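LP04448p (Drosophila melanogaster, PDB 4QMH) belongs to the XMAP215 family, which drives microtubule polymerization, and probably binds tubulin through its array of TOG domains. Local coordinates at residues L23-M26 / K32-N35; K40-I45 / C81-T86; A63-L66 / K72-Q75; C121-S124 / G130-E133. All coordinates share one frame; numbering follows the deposited sequence.

The four contacts belong to one all-helical TOG domain, an alpha-solenoid of helices packed in succession along the chain. Interactions 1 and 3 each join a helix to its successor across a short turn, 20-26 to 31-48 and 58-66 to 71-88; their centres lie about 11 Å apart and they touch through M26, R34, N35, R65 and I73. Interaction 2 couples helices 31-48 and 71-88; interaction 3 lies within the chain between its two segments, about 13 Å away between centres. Interaction 4 comes last, between helix 112-129 and the loop that follows it, its centre about 17 Å from that of interaction 2, which it touches through A85 and S124, so the row of packed helices continues.

Interaction 1: L23-M26 / K32-N35; sequences LKEM and KTRN
Near M26 and R34, whose CA atoms come within 4.2 Å, the last turn of helix 20-26 runs against the first turns of helix 31-48, and the carbonyl of E25 receives a CA-H...O contact from R34 CA (3.4 Å, 146° at the hydrogen). No conventional hydrogen bond joins the two segments. E25 and T33 cross at about a right angle: CG of E25 lies 3.6 Å from the T33 methyl CG2 and 3.4 Å from T33 O. That methylene is brought over by a first torsion that sets CG anti to the backbone N (chi1 -171°), while the extended chain carries the carboxylate on to a salt bridge with K40. The hydroxyl of T33 is turned to D30. R34 lays its aliphatic part along the M26 carbonyl, with CD 3.2 Å from M26 O, and then bends at chi3 (-80°) so that its guanidinium leads off to D68, a salt bridge through NE, and to the backbone O of D28, reached by NH1. Replacing R34 with an alanine would probably leave D68 with one ionic partner fewer and the D28 carbonyl without this donor, and would open a gap beside M26 O. Close backbone approach and an arginine whose head pairs with the turns mark a helical hairpin, the building element of the TOG alpha-solenoid.

Interaction 2: K40-I45 / C81-T86; sequences KLQAII and CEQLAT
I45, Q42 and Q83 meet where two long helices of the alpha-solenoid run side by side, the short segments of 31-48 and 71-88 inclined by only 17° with their axes 10.4 Å apart. Q83 reaches across the gap. Its CG stands anti to the backbone N (chi1 175°) and the chain stays extended, which brings the terminal amide up to the neighbouring helix. There NE2 donates to the backbone O of Q42 over 3.0 Å, in the carbonyl plane and on a lone pair, though the bond is somewhat bent (147° at the hydrogen). The side chain of Q42 crosses that of Q83 at about a right angle and puts its CG 3.2 Å from Q83 OE1; its own OE1 is held by S46, one turn on. I45 lies over one face of the Q83 amide with CB and CG2, the latter 3.6 Å from Q83 CG. A leucine in place of Q83 would probably leave the Q42 carbonyl without this donor from the adjacent helix. On the buried side the contact becomes apolar: I80 and A87 also touch I45, while L62 of helix 58-66 and I51 touch L84. Here the two leading methyls, I45 CD1 and L84 CD1, meet at 3.9 Å.

Interaction 3: A63-L66 / K72-Q75; sequences AHRL and KIAQ
R65 runs alongside I73 where the end of helix 58-66 faces the start of helix 71-88, both side chains pointing the same way. Its CB lies 4.2 Å from I73 CG2. CG stands beside the backbone N and farther from that methyl, and bends at chi2 (-79°) and chi3 curl the chain back, so that CD returns to I73 CG2 at 4.0 Å; on another flank CD packs on the backbone O of M26. The I73 methyl lies at the edge of the guanidinium, near its plane and close to NE. NE itself makes a salt bridge with D68 in the turn between the helices, and the aliphatic stem of R34 lies against it. At the tip, NH2 hydrogen-bonds to a residue adjoining the segments. Behind the side chain the backbones approach closely: A74 CA directs its hydrogen at R65 O (3.4 Å, 152° at the hydrogen), and A74 CB is 3.7 Å from L66 O. A water donates to both L66 O, at 2.6 Å, and A74 O, at 3.0 Å. The two helices of this TOG hairpin are thus joined by CA-H...O and apolar contact, a water shared by two carbonyls, and an arginine paired with the turn.

Interaction 4: C121-S124 / G130-E133; sequences CINS and GYKE. With SO4 (sulfate ion), chain B.
N123 and Y131 meet at the C-terminal end of helix 112-129, where the chain breaks away at a C' glycine, G130, and turns back beside the helix. The backbone of G130, with its positive phi (101°), would drive a CB into the carbonyl O of the residue before, so glycine suits the position. The turn brings the Y131 ring toward the helix, its hydroxyl OH 3.2 Å from N123 OD1. That oxygen lies in the ring plane, at its edge, with the N123 amide inclined 52° to the ring. Y131 OH is also hydrogen-bonded with the carboxylate of E127, and N123 OD1 accepts a hydrogen bond from W158 of helix 149-162. At another part of the ring edge a sulfate takes a nearly straight hydrogen bond from Y131 N to O2 (2.8 Å, 171°). A weaker one joins K132 N to sulfate O4 at 3.1 Å, and S170 OG also hydrogen-bonds to the ion. The chemistry implies a polar junction between helix 112-129, the loop after it and helix 149-162, beside backbone N-H groups that can hold an anion, though this sulfate probably comes from the crystallisation liquor and implies no physiological ligand.

Interaction 1: L23-M26 / K32-N35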
ATOM      1  N   LEU A  23      15.858  11.151 -15.519  1.00 10.65           N
ATOM      2  CA  LEU A  23      14.423  10.911 -15.609  1.00 11.40           C
ATOM      3  C   LEU A  23      13.985  10.571 -17.029  1.00  9.72           C
ATOM      4  O   LEU A  23      13.121   9.726 -17.243  1.00 14.42           O
ATOM      5  CB  LEU A  23      13.637  12.107 -15.076  1.00 13.91           C
ATOM      6  CG  LEU A  23      13.891  12.404 -13.600  1.00 11.75           C
ATOM      7  CD1 LEU A  23      13.095  13.638 -13.166  1.00 15.72           C
ATOM      8  CD2 LEU A  23      13.538  11.195 -12.731  1.00 15.98           C
ATOM      9  N   LYS A  24      14.592  11.231 -18.006  1.00 11.92           N
ATOM     10  CA  LYS A  24      14.289  10.936 -19.395  1.00 12.66           C
ATOM     11  C   LYS A  24      14.704   9.514 -19.772  1.00 13.13           C
ATOM     12  O   LYS A  24      13.964   8.811 -20.465  1.00 18.41           O
ATOM     13  CB  LYS A  24      14.980  11.948 -20.306  1.00 15.92           C
ATOM     14  CG  LYS A  24      14.684  11.737 -21.786  1.00 21.73           C
ATOM     15  CD  LYS A  24      15.302  12.850 -22.617  1.00 22.89           C
ATOM     16  CE  LYS A  24      15.451  12.432 -24.077  1.00 30.19           C
ATOM     17  NZ  LYS A  24      16.182  13.469 -24.872  1.00 39.79           N
ATOM     18  N   GLU A  25      15.878   9.089 -19.309  1.00 12.68           N
ATOM     19  CA  GLU A  25      16.328   7.718 -19.570  1.00 12.09           C
ATOM     20  C   GLU A  25      15.378   6.711 -18.923  1.00 12.48           C
ATOM     21  O   GLU A  25      14.998   5.713 -19.537  1.00 13.69           O
ATOM     22  CB  GLU A  25      17.752   7.485 -19.064  1.00 15.06           C
ATOM     23  CG  GLU A  25      18.308   6.146 -19.525  1.00 16.65           C
ATOM     24  CD  GLU A  25      19.789   5.995 -19.251  1.00 21.51           C
ATOM     25  OE1 GLU A  25      20.242   6.425 -18.175  1.00 24.08           O
ATOM     26  OE2 GLU A  25      20.493   5.442 -20.120  1.00 29.73           O
ATOM     27  N   MET A  26      14.989   6.988 -17.682  1.00  9.48           N
ATOM     28  CA  MET A  26      14.064   6.122 -16.950  1.00  7.44           C
ATOM     29  C   MET A  26      12.711   5.955 -17.646  1.00 10.42           C
ATOM     30  O   MET A  26      12.029   4.948 -17.442  1.00 10.04           O
ATOM     31  CB  MET A  26      13.847   6.651 -15.522  1.00 11.02           C
ATOM     32  CG  MET A  26      15.036   6.444 -14.597  1.00 10.08           C
ATOM     33  SD  MET A  26      14.803   7.236 -12.997  1.00 14.13           S
ATOM     34  CE  MET A  26      13.305   6.426 -12.437  1.00 11.66           C
ATOM     35  N   LYS A  32      14.854  -1.667 -22.174  1.00 12.39           N
ATOM     36  CA  LYS A  32      16.263  -1.837 -21.822  1.00 12.28           C
ATOM     37  C   LYS A  32      16.877  -0.508 -21.414  1.00 10.76           C
ATOM     38  O   LYS A  32      17.729  -0.461 -20.532  1.00 14.27           O
ATOM     39  CB  LYS A  32      17.047  -2.488 -22.966  1.00 18.72           C
ATOM     40  CG  LYS A  32      16.639  -3.919 -23.207  1.00 20.24           C
ATOM     41  CD  LYS A  32      17.467  -4.573 -24.291  1.00 26.97           C
ATOM     42  CE  LYS A  32      17.074  -6.031 -24.453  1.00 35.35           C
ATOM     43  NZ  LYS A  32      17.745  -6.666 -25.620  1.00 34.70           N
ATOM     44  N   THR A  33      16.426   0.576 -22.039  1.00  9.52           N
ATOM     45  CA  THR A  33      16.924   1.903 -21.689  1.00 12.26           C
ATOM     46  C   THR A  33      16.370   2.373 -20.345  1.00 11.07           C
ATOM     47  O   THR A  33      17.103   2.940 -19.538  1.00 11.18           O
ATOM     48  CB  THR A  33      16.606   2.922 -22.784  1.00 16.37           C
ATOM     49  OG1 THR A  33      17.216   2.483 -24.008  1.00 18.79           O
ATOM     50  CG2 THR A  33      17.144   4.298 -22.416  1.00 17.57           C
ATOM     51  N   ARG A  34      15.082   2.143 -20.101  1.00 14.15           N
ATOM     52  CA  ARG A  34      14.527   2.401 -18.770  1.00  9.50           C
ATOM     53  C   ARG A  34      15.325   1.652 -17.698  1.00  9.08           C
ATOM     54  O   ARG A  34      15.582   2.170 -16.612  1.00  9.66           O
ATOM     55  CB  ARG A  34      13.045   1.997 -18.688  1.00  8.95           C
ATOM     56  CG  ARG A  34      12.192   2.592 -19.798  1.00 11.11           C
ATOM     57  CD  ARG A  34      10.735   2.725 -19.394  1.00  9.93           C
ATOM     58  NE  ARG A  34       9.976   1.477 -19.486  1.00 10.88           N
ATOM     59  CZ  ARG A  34       9.617   0.903 -20.635  1.00 11.16           C
ATOM     60  NH1 ARG A  34       9.994   1.432 -21.795  1.00 11.62           N
ATOM     61  NH2 ARG A  34       8.908  -0.218 -20.622  1.00 12.87           N
ATOM     62  N   ASN A  35      15.718   0.425 -18.006  1.00  9.92           N
ATOM     63  CA  ASN A  35      16.455  -0.371 -17.037  1.00 11.08           C
ATOM     64  C   ASN A  35      17.819   0.238 -16.741  1.00 10.93           C
ATOM     65  O   ASN A  35      18.283   0.227 -15.602  1.00 11.21           O
ATOM     66  CB  ASN A  35      16.627  -1.803 -17.540  1.00 12.05           C
ATOM     67  CG  ASN A  35      17.312  -2.687 -16.522  1.00 17.48           C
ATOM     68  OD1 ASN A  35      16.803  -2.874 -15.424  1.00 17.26           O
ATOM     69  ND2 ASN A  35      18.473  -3.234 -16.883  1.00 17.12           N
TER

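Interaction 2: K40-I45 / C81-T86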
ATOM      1  N   LYS A  40      21.440   3.186 -12.957  1.00  8.37           N
ATOM      2  CA  LYS A  40      22.143   4.380 -12.488  1.00  8.38           C
ATOM      3  C   LYS A  40      21.566   4.849 -11.154  1.00 11.48           C
ATOM      4  O   LYS A  40      22.311   5.237 -10.255  1.00 12.97           O
ATOM      5  CB  LYS A  40      22.051   5.512 -13.511  1.00  8.68           C
ATOM      6  CG  LYS A  40      22.836   5.262 -14.810  1.00 10.53           C
ATOM      7  CD  LYS A  40      22.693   6.458 -15.745  1.00 16.24           C
ATOM      8  CE  LYS A  40      23.531   6.306 -16.998  1.00 19.12           C
ATOM      9  NZ  LYS A  40      22.998   5.270 -17.915  1.00 16.80           N
ATOM     10  N   LEU A  41      20.237   4.802 -11.043  1.00 10.76           N
ATOM     11  CA  LEU A  41      19.539   5.218  -9.833  1.00  9.49           C
ATOM     12  C   LEU A  41      19.944   4.371  -8.633  1.00  7.55           C
ATOM     13  O   LEU A  41      20.182   4.888  -7.543  1.00  8.78           O
ATOM     14  CB  LEU A  41      18.020   5.128 -10.041  1.00  6.14           C
ATOM     15  CG  LEU A  41      17.231   5.494  -8.783  1.00  7.79           C
ATOM     16  CD1 LEU A  41      17.535   6.914  -8.339  1.00 13.19           C
ATOM     17  CD2 LEU A  41      15.758   5.317  -9.025  1.00  7.85           C
ATOM     18  N   GLN A  42      20.037   3.063  -8.844  1.00  9.73           N
ATOM     19  CA  GLN A  42      20.399   2.141  -7.779  1.00  9.65           C
ATOM     20  C   GLN A  42      21.780   2.486  -7.238  1.00 11.02           C
ATOM     21  O   GLN A  42      22.003   2.455  -6.032  1.00 12.65           O
ATOM     22  CB  GLN A  42      20.373   0.709  -8.299  1.00 13.26           C
ATOM     23  CG  GLN A  42      20.432  -0.354  -7.206  1.00 27.06           C
ATOM     24  CD  GLN A  42      21.823  -0.566  -6.629  1.00 33.58           C
ATOM     25  OE1 GLN A  42      21.969  -1.030  -5.495  1.00 29.76           O
ATOM     26  NE2 GLN A  42      22.854  -0.254  -7.415  1.00 24.85           N
ATOM     27  N   ALA A  43      22.695   2.842  -8.141  1.00 10.71           N
ATOM     28  CA  ALA A  43      24.065   3.172  -7.758  1.00 13.01           C
ATOM     29  C   ALA A  43      24.126   4.493  -6.985  1.00 14.17           C
ATOM     30  O   ALA A  43      24.930   4.645  -6.054  1.00 13.42           O
ATOM     31  CB  ALA A  43      24.983   3.196  -8.983  1.00 12.44           C
ATOM     32  N   ILE A  44      23.282   5.446  -7.379  1.00 12.44           N
ATOM     33  CA  ILE A  44      23.207   6.740  -6.701  1.00 11.21           C
ATOM     34  C   ILE A  44      22.774   6.541  -5.255  1.00 10.75           C
ATOM     35  O   ILE A  44      23.381   7.094  -4.331  1.00 11.45           O
ATOM     36  CB  ILE A  44      22.212   7.706  -7.397  1.00  7.57           C
ATOM     37  CG1 ILE A  44      22.793   8.245  -8.706  1.00 13.42           C
ATOM     38  CG2 ILE A  44      21.891   8.873  -6.478  1.00  9.94           C
ATOM     39  CD1 ILE A  44      21.753   8.867  -9.613  1.00 13.54           C
ATOM     40  N   ILE A  45      21.728   5.737  -5.059  1.00  9.90           N
ATOM     41  CA  ILE A  45      21.241   5.460  -3.712  1.00  7.89           C
ATOM     42  C   ILE A  45      22.270   4.677  -2.887  1.00 11.53           C
ATOM     43  O   ILE A  45      22.545   5.026  -1.737  1.00 11.35           O
ATOM     44  CB  ILE A  45      19.875   4.721  -3.729  1.00  7.72           C
ATOM     45  CG1 ILE A  45      18.837   5.564  -4.472  1.00  9.65           C
ATOM     46  CG2 ILE A  45      19.434   4.429  -2.296  1.00  8.76           C
ATOM     47  CD1 ILE A  45      17.611   4.787  -4.904  1.00 11.29           C
ATOM     48  N   CYS A  81      12.514   0.775  -4.676  1.00  9.05           N
ATOM     49  CA  CYS A  81      11.724   1.473  -3.671  1.00  7.94           C
ATOM     50  C   CYS A  81      12.036   0.954  -2.272  1.00 11.39           C
ATOM     51  O   CYS A  81      12.031   1.719  -1.318  1.00 10.37           O
ATOM     52  CB  CYS A  81      10.227   1.372  -3.968  1.00  9.58           C
ATOM     53  SG  CYS A  81       9.729   2.353  -5.380  1.00 10.47           S
ATOM     54  N   GLU A  82      12.319  -0.336  -2.149  1.00  7.36           N
ATOM     55  CA  GLU A  82      12.681  -0.878  -0.846  1.00 13.66           C
ATOM     56  C   GLU A  82      14.023  -0.292  -0.419  1.00 15.30           C
ATOM     57  O   GLU A  82      14.185   0.124   0.730  1.00 12.24           O
ATOM     58  CB  GLU A  82      12.721  -2.408  -0.849  1.00 21.44           C
ATOM     59  CG  GLU A  82      12.596  -3.001   0.549  1.00 35.19           C
ATOM     60  CD  GLU A  82      12.458  -4.509   0.548  1.00 40.71           C
ATOM     61  OE1 GLU A  82      11.868  -5.059  -0.406  1.00 40.56           O
ATOM     62  OE2 GLU A  82      12.944  -5.145   1.507  1.00 40.83           O
ATOM     63  N   GLN A  83      14.958  -0.228  -1.366  1.00  9.61           N
ATOM     64  CA  GLN A  83      16.266   0.384  -1.139  1.00  9.82           C
ATOM     65  C   GLN A  83      16.100   1.853  -0.726  1.00 11.90           C
ATOM     66  O   GLN A  83      16.784   2.344   0.181  1.00  9.82           O
ATOM     67  CB  GLN A  83      17.111   0.255  -2.409  1.00 12.84           C
ATOM     68  CG  GLN A  83      18.461   0.942  -2.378  1.00 19.89           C
ATOM     69  CD  GLN A  83      19.150   0.933  -3.737  1.00 22.95           C
ATOM     70  OE1 GLN A  83      18.550   0.580  -4.756  1.00 23.04           O
ATOM     71  NE2 GLN A  83      20.416   1.316  -3.754  1.00 16.01           N
ATOM     72  N   LEU A  84      15.179   2.549  -1.381  1.00 10.78           N
ATOM     73  CA  LEU A  84      14.952   3.952  -1.084  1.00  9.06           C
ATOM     74  C   LEU A  84      14.422   4.114   0.340  1.00  9.87           C
ATOM     75  O   LEU A  84      14.826   5.023   1.079  1.00 11.05           O
ATOM     76  CB  LEU A  84      13.973   4.555  -2.108  1.00 11.29           C
ATOM     77  CG  LEU A  84      13.827   6.076  -2.150  1.00 14.55           C
ATOM     78  CD1 LEU A  84      15.045   6.747  -2.797  1.00 12.45           C
ATOM     79  CD2 LEU A  84      12.564   6.446  -2.908  1.00 19.08           C
ATOM     80  N   ALA A  85      13.519   3.225   0.742  1.00  9.14           N
ATOM     81  CA  ALA A  85      12.952   3.305   2.086  1.00 12.62           C
ATOM     82  C   ALA A  85      14.052   3.181   3.129  1.00 10.02           C
ATOM     83  O   ALA A  85      14.115   3.956   4.082  1.00  8.74           O
ATOM     84  CB  ALA A  85      11.912   2.216   2.293  1.00 10.91           C
ATOM     85  N   THR A  86      14.911   2.190   2.939  1.00 10.05           N
ATOM     86  CA  THR A  86      15.999   1.946   3.874  1.00  8.25           C
ATOM     87  C   THR A  86      16.915   3.168   3.960  1.00  9.14           C
ATOM     88  O   THR A  86      17.313   3.577   5.049  1.00 12.47           O
ATOM     89  CB  THR A  86      16.794   0.695   3.468  1.00 10.59           C
ATOM     90  OG1 THR A  86      15.935  -0.456   3.556  1.00 14.34           O
ATOM     91  CG2 THR A  86      18.011   0.509   4.381  1.00 11.96           C
TER

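Interaction 3: A63-L66 / K72-Q75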
ATOM      1  N   ALA A  63       6.791   6.024  -9.581  1.00 12.20           N
ATOM      2  CA  ALA A  63       5.410   5.552  -9.572  1.00 12.85           C
ATOM      3  C   ALA A  63       5.025   4.968 -10.939  1.00  9.34           C
ATOM      4  O   ALA A  63       4.426   3.881 -11.023  1.00 11.38           O
ATOM      5  CB  ALA A  63       4.472   6.677  -9.169  1.00 10.36           C
ATOM      6  N   HIS A  64       5.400   5.662 -12.005  1.00 11.77           N
ATOM      7  CA  HIS A  64       5.156   5.147 -13.348  1.00 14.93           C
ATOM      8  C   HIS A  64       5.870   3.810 -13.580  1.00 12.17           C
ATOM      9  O   HIS A  64       5.339   2.907 -14.238  1.00 13.81           O
ATOM     10  CB  HIS A  64       5.596   6.159 -14.405  1.00 12.67           C
ATOM     11  CG  HIS A  64       4.640   7.291 -14.606  1.00 26.99           C
ATOM     12  ND1 HIS A  64       4.851   8.546 -14.078  1.00 35.45           N
ATOM     13  CD2 HIS A  64       3.478   7.365 -15.296  1.00 31.51           C
ATOM     14  CE1 HIS A  64       3.856   9.342 -14.426  1.00 40.93           C
ATOM     15  NE2 HIS A  64       3.008   8.649 -15.165  1.00 36.63           N
ATOM     16  N   ARG A  65       7.087   3.677 -13.057  1.00  9.43           N
ATOM     17  CA  ARG A  65       7.827   2.432 -13.271  1.00  8.29           C
ATOM     18  C   ARG A  65       7.263   1.255 -12.464  1.00  8.06           C
ATOM     19  O   ARG A  65       7.388   0.099 -12.865  1.00  8.39           O
ATOM     20  CB  ARG A  65       9.329   2.643 -13.000  1.00  5.60           C
ATOM     21  CG  ARG A  65       9.928   3.795 -13.824  1.00  7.27           C
ATOM     22  CD  ARG A  65      10.246   3.447 -15.291  1.00 10.22           C
ATOM     23  NE  ARG A  65       9.075   3.150 -16.116  1.00  9.24           N
ATOM     24  CZ  ARG A  65       8.307   4.059 -16.711  1.00 17.39           C
ATOM     25  NH1 ARG A  65       8.565   5.355 -16.582  1.00 16.25           N
ATOM     26  NH2 ARG A  65       7.282   3.668 -17.459  1.00 19.66           N
ATOM     27  N   LEU A  66       6.629   1.547 -11.328  1.00  8.95           N
ATOM     28  CA  LEU A  66       5.994   0.503 -10.531  1.00  9.59           C
ATOM     29  C   LEU A  66       4.875  -0.172 -11.322  1.00  7.54           C
ATOM     30  O   LEU A  66       4.567  -1.339 -11.087  1.00 12.36           O
ATOM     31  CB  LEU A  66       5.422   1.096  -9.233  1.00 12.62           C
ATOM     32  CG  LEU A  66       6.428   1.414  -8.122  1.00  6.49           C
ATOM     33  CD1 LEU A  66       5.769   2.179  -6.980  1.00  6.92           C
ATOM     34  CD2 LEU A  66       7.034   0.119  -7.613  1.00  9.78           C
ATOM     35  N   LYS A  72       9.861  -6.934 -15.889  1.00 12.95           N
ATOM     36  CA  LYS A  72      11.204  -6.800 -15.327  1.00 11.41           C
ATOM     37  C   LYS A  72      11.418  -5.417 -14.717  1.00  8.91           C
ATOM     38  O   LYS A  72      11.958  -5.287 -13.620  1.00 12.56           O
ATOM     39  CB  LYS A  72      12.266  -7.089 -16.391  1.00 13.61           C
ATOM     40  CG  LYS A  72      12.182  -8.500 -16.971  1.00 22.29           C
ATOM     41  CD  LYS A  72      13.130  -8.672 -18.152  1.00 34.41           C
ATOM     42  CE  LYS A  72      13.019 -10.058 -18.774  1.00 36.78           C
ATOM     43  NZ  LYS A  72      13.791 -10.131 -20.046  1.00 41.29           N
ATOM     44  N   ILE A  73      10.993  -4.383 -15.437  1.00  8.69           N
ATOM     45  CA  ILE A  73      11.123  -3.018 -14.937  1.00  9.27           C
ATOM     46  C   ILE A  73      10.289  -2.819 -13.669  1.00 10.43           C
ATOM     47  O   ILE A  73      10.755  -2.236 -12.692  1.00  9.74           O
ATOM     48  CB  ILE A  73      10.679  -1.981 -15.990  1.00  9.19           C
ATOM     49  CG1 ILE A  73      11.590  -2.020 -17.220  1.00 12.02           C
ATOM     50  CG2 ILE A  73      10.655  -0.581 -15.388  1.00 11.01           C
ATOM     51  CD1 ILE A  73      13.041  -1.625 -16.921  1.00 10.72           C
ATOM     52  N   ALA A  74       9.052  -3.307 -13.691  1.00  9.98           N
ATOM     53  CA  ALA A  74       8.173  -3.176 -12.537  1.00 11.34           C
ATOM     54  C   ALA A  74       8.758  -3.855 -11.299  1.00 12.42           C
ATOM     55  O   ALA A  74       8.674  -3.323 -10.188  1.00 10.46           O
ATOM     56  CB  ALA A  74       6.786  -3.733 -12.857  1.00 13.57           C
ATOM     57  N   GLN A  75       9.347  -5.031 -11.491  1.00  9.90           N
ATOM     58  CA  GLN A  75       9.964  -5.762 -10.396  1.00 14.33           C
ATOM     59  C   GLN A  75      11.218  -5.062  -9.882  1.00 11.58           C
ATOM     60  O   GLN A  75      11.419  -4.934  -8.675  1.00 13.48           O
ATOM     61  CB  GLN A  75      10.270  -7.189 -10.827  1.00 14.22           C
ATOM     62  CG  GLN A  75       8.999  -7.972 -11.109  1.00 15.38           C
ATOM     63  CD  GLN A  75       9.230  -9.160 -12.007  1.00 16.72           C
ATOM     64  OE1 GLN A  75      10.370  -9.566 -12.235  1.00 19.71           O
ATOM     65  NE2 GLN A  75       8.141  -9.728 -12.532  1.00 17.26           N
TER
HETATM   66  O   HOH W   1       5.782  -3.034  -9.529  1.00 19.76           O

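Interaction 4: C121-S124 / G130-E133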
ATOM      1  N   CYS A 121       7.679  -3.867   0.355  1.00 10.57           N
ATOM      2  CA  CYS A 121       7.742  -2.421   0.208  1.00 12.56           C
ATOM      3  C   CYS A 121       6.757  -1.756   1.139  1.00 11.90           C
ATOM      4  O   CYS A 121       7.091  -0.799   1.830  1.00 13.73           O
ATOM      5  CB  CYS A 121       7.394  -1.994  -1.211  1.00 15.90           C
ATOM      6  SG  CYS A 121       8.786  -1.937  -2.315  1.00 16.53           S
ATOM      7  N   ILE A 122       5.517  -2.233   1.119  1.00  9.36           N
ATOM      8  CA  ILE A 122       4.496  -1.634   1.946  1.00  8.33           C
ATOM      9  C   ILE A 122       4.922  -1.671   3.402  1.00  9.57           C
ATOM     10  O   ILE A 122       4.903  -0.656   4.084  1.00 12.10           O
ATOM     11  CB  ILE A 122       3.131  -2.334   1.778  1.00  9.76           C
ATOM     12  CG1 ILE A 122       2.575  -2.053   0.376  1.00  9.97           C
ATOM     13  CG2 ILE A 122       2.166  -1.829   2.846  1.00  9.00           C
ATOM     14  CD1 ILE A 122       1.365  -2.914  -0.026  1.00  7.64           C
ATOM     15  N   ASN A 123       5.329  -2.844   3.869  1.00 12.23           N
ATOM     16  CA  ASN A 123       5.668  -2.982   5.280  1.00 11.04           C
ATOM     17  C   ASN A 123       6.958  -2.254   5.657  1.00 13.79           C
ATOM     18  O   ASN A 123       7.097  -1.786   6.784  1.00 16.55           O
ATOM     19  CB  ASN A 123       5.684  -4.455   5.694  1.00 13.19           C
ATOM     20  CG  ASN A 123       4.285  -5.042   5.766  1.00 14.51           C
ATOM     21  OD1 ASN A 123       3.336  -4.353   6.142  1.00 15.27           O
ATOM     22  ND2 ASN A 123       4.147  -6.305   5.386  1.00 15.61           N
ATOM     23  N   SER A 124       7.887  -2.145   4.712  1.00 15.89           N
ATOM     24  CA  SER A 124       9.085  -1.346   4.955  1.00 15.03           C
ATOM     25  C   SER A 124       8.752   0.129   5.121  1.00 14.20           C
ATOM     26  O   SER A 124       9.223   0.779   6.064  1.00 15.06           O
ATOM     27  CB  SER A 124      10.119  -1.524   3.849  1.00 14.35           C
ATOM     28  OG  SER A 124      11.255  -0.721   4.144  1.00 17.98           O
ATOM     29  N   GLY A 130       5.901   5.152   9.221  1.00 20.02           N
ATOM     30  CA  GLY A 130       4.617   5.069   9.895  1.00 20.34           C
ATOM     31  C   GLY A 130       3.522   4.573   8.966  1.00 21.40           C
ATOM     32  O   GLY A 130       3.539   4.825   7.766  1.00 21.35           O
ATOM     33  N   TYR A 131       2.557   3.855   9.523  1.00 11.94           N
ATOM     34  CA  TYR A 131       1.482   3.308   8.716  1.00  8.70           C
ATOM     35  C   TYR A 131       0.395   4.351   8.471  1.00 14.50           C
ATOM     36  O   TYR A 131      -0.494   4.152   7.648  1.00 15.51           O
ATOM     37  CB  TYR A 131       0.902   2.076   9.408  1.00  9.57           C
ATOM     38  CG  TYR A 131       1.745   0.832   9.251  1.00 16.05           C
ATOM     39  CD1 TYR A 131       2.800   0.563  10.118  1.00 14.36           C
ATOM     40  CD2 TYR A 131       1.486  -0.075   8.238  1.00 18.16           C
ATOM     41  CE1 TYR A 131       3.567  -0.591   9.968  1.00 15.20           C
ATOM     42  CE2 TYR A 131       2.237  -1.215   8.086  1.00 16.13           C
ATOM     43  CZ  TYR A 131       3.277  -1.470   8.948  1.00 14.68           C
ATOM     44  OH  TYR A 131       4.029  -2.615   8.776  1.00 19.72           O
ATOM     45  N   LYS A 132       0.488   5.475   9.170  1.00 17.31           N
ATOM     46  CA  LYS A 132      -0.555   6.492   9.143  1.00 15.97           C
ATOM     47  C   LYS A 132      -0.821   6.999   7.734  1.00 15.64           C
ATOM     48  O   LYS A 132      -1.971   7.203   7.350  1.00 13.04           O
ATOM     49  CB  LYS A 132      -0.159   7.657  10.055  1.00 19.80           C
ATOM     50  CG  LYS A 132      -1.175   8.778  10.134  1.00 18.04           C
ATOM     51  CD  LYS A 132      -0.829   9.716  11.287  1.00 28.46           C
ATOM     52  CE  LYS A 132      -1.690  10.973  11.279  1.00 36.03           C
ATOM     53  NZ  LYS A 132      -1.307  11.901  10.181  1.00 41.10           N
ATOM     54  N   GLU A 133       0.245   7.206   6.962  1.00 12.84           N
ATOM     55  CA  GLU A 133       0.094   7.749   5.615  1.00 14.58           C
ATOM     56  C   GLU A 133      -0.597   6.815   4.636  1.00  8.41           C
ATOM     57  O   GLU A 133      -1.028   7.271   3.570  1.00 12.00           O
ATOM     58  CB  GLU A 133       1.439   8.199   5.034  1.00 18.72           C
ATOM     59  CG  GLU A 133       1.936   9.515   5.597  1.00 23.88           C
ATOM     60  CD  GLU A 133       2.428   9.360   7.014  1.00 28.28           C
ATOM     61  OE1 GLU A 133       2.770   8.221   7.405  1.00 25.96           O
ATOM     62  OE2 GLU A 133       2.485  10.368   7.736  1.00 30.83           O
TER
HETATM   63  S   SO4 B1101       2.453   4.425  12.927  1.00 28.11           S
HETATM   64  O1  SO4 B1101       3.698   5.056  13.373  1.00 31.09           O
HETATM   65  O2  SO4 B1101       2.751   3.173  12.244  1.00 23.80           O
HETATM   66  O3  SO4 B1101       1.612   4.125  14.091  1.00 34.40           O
HETATM   67  O4  SO4 B1101       1.748   5.345  12.032  1.00 27.17           O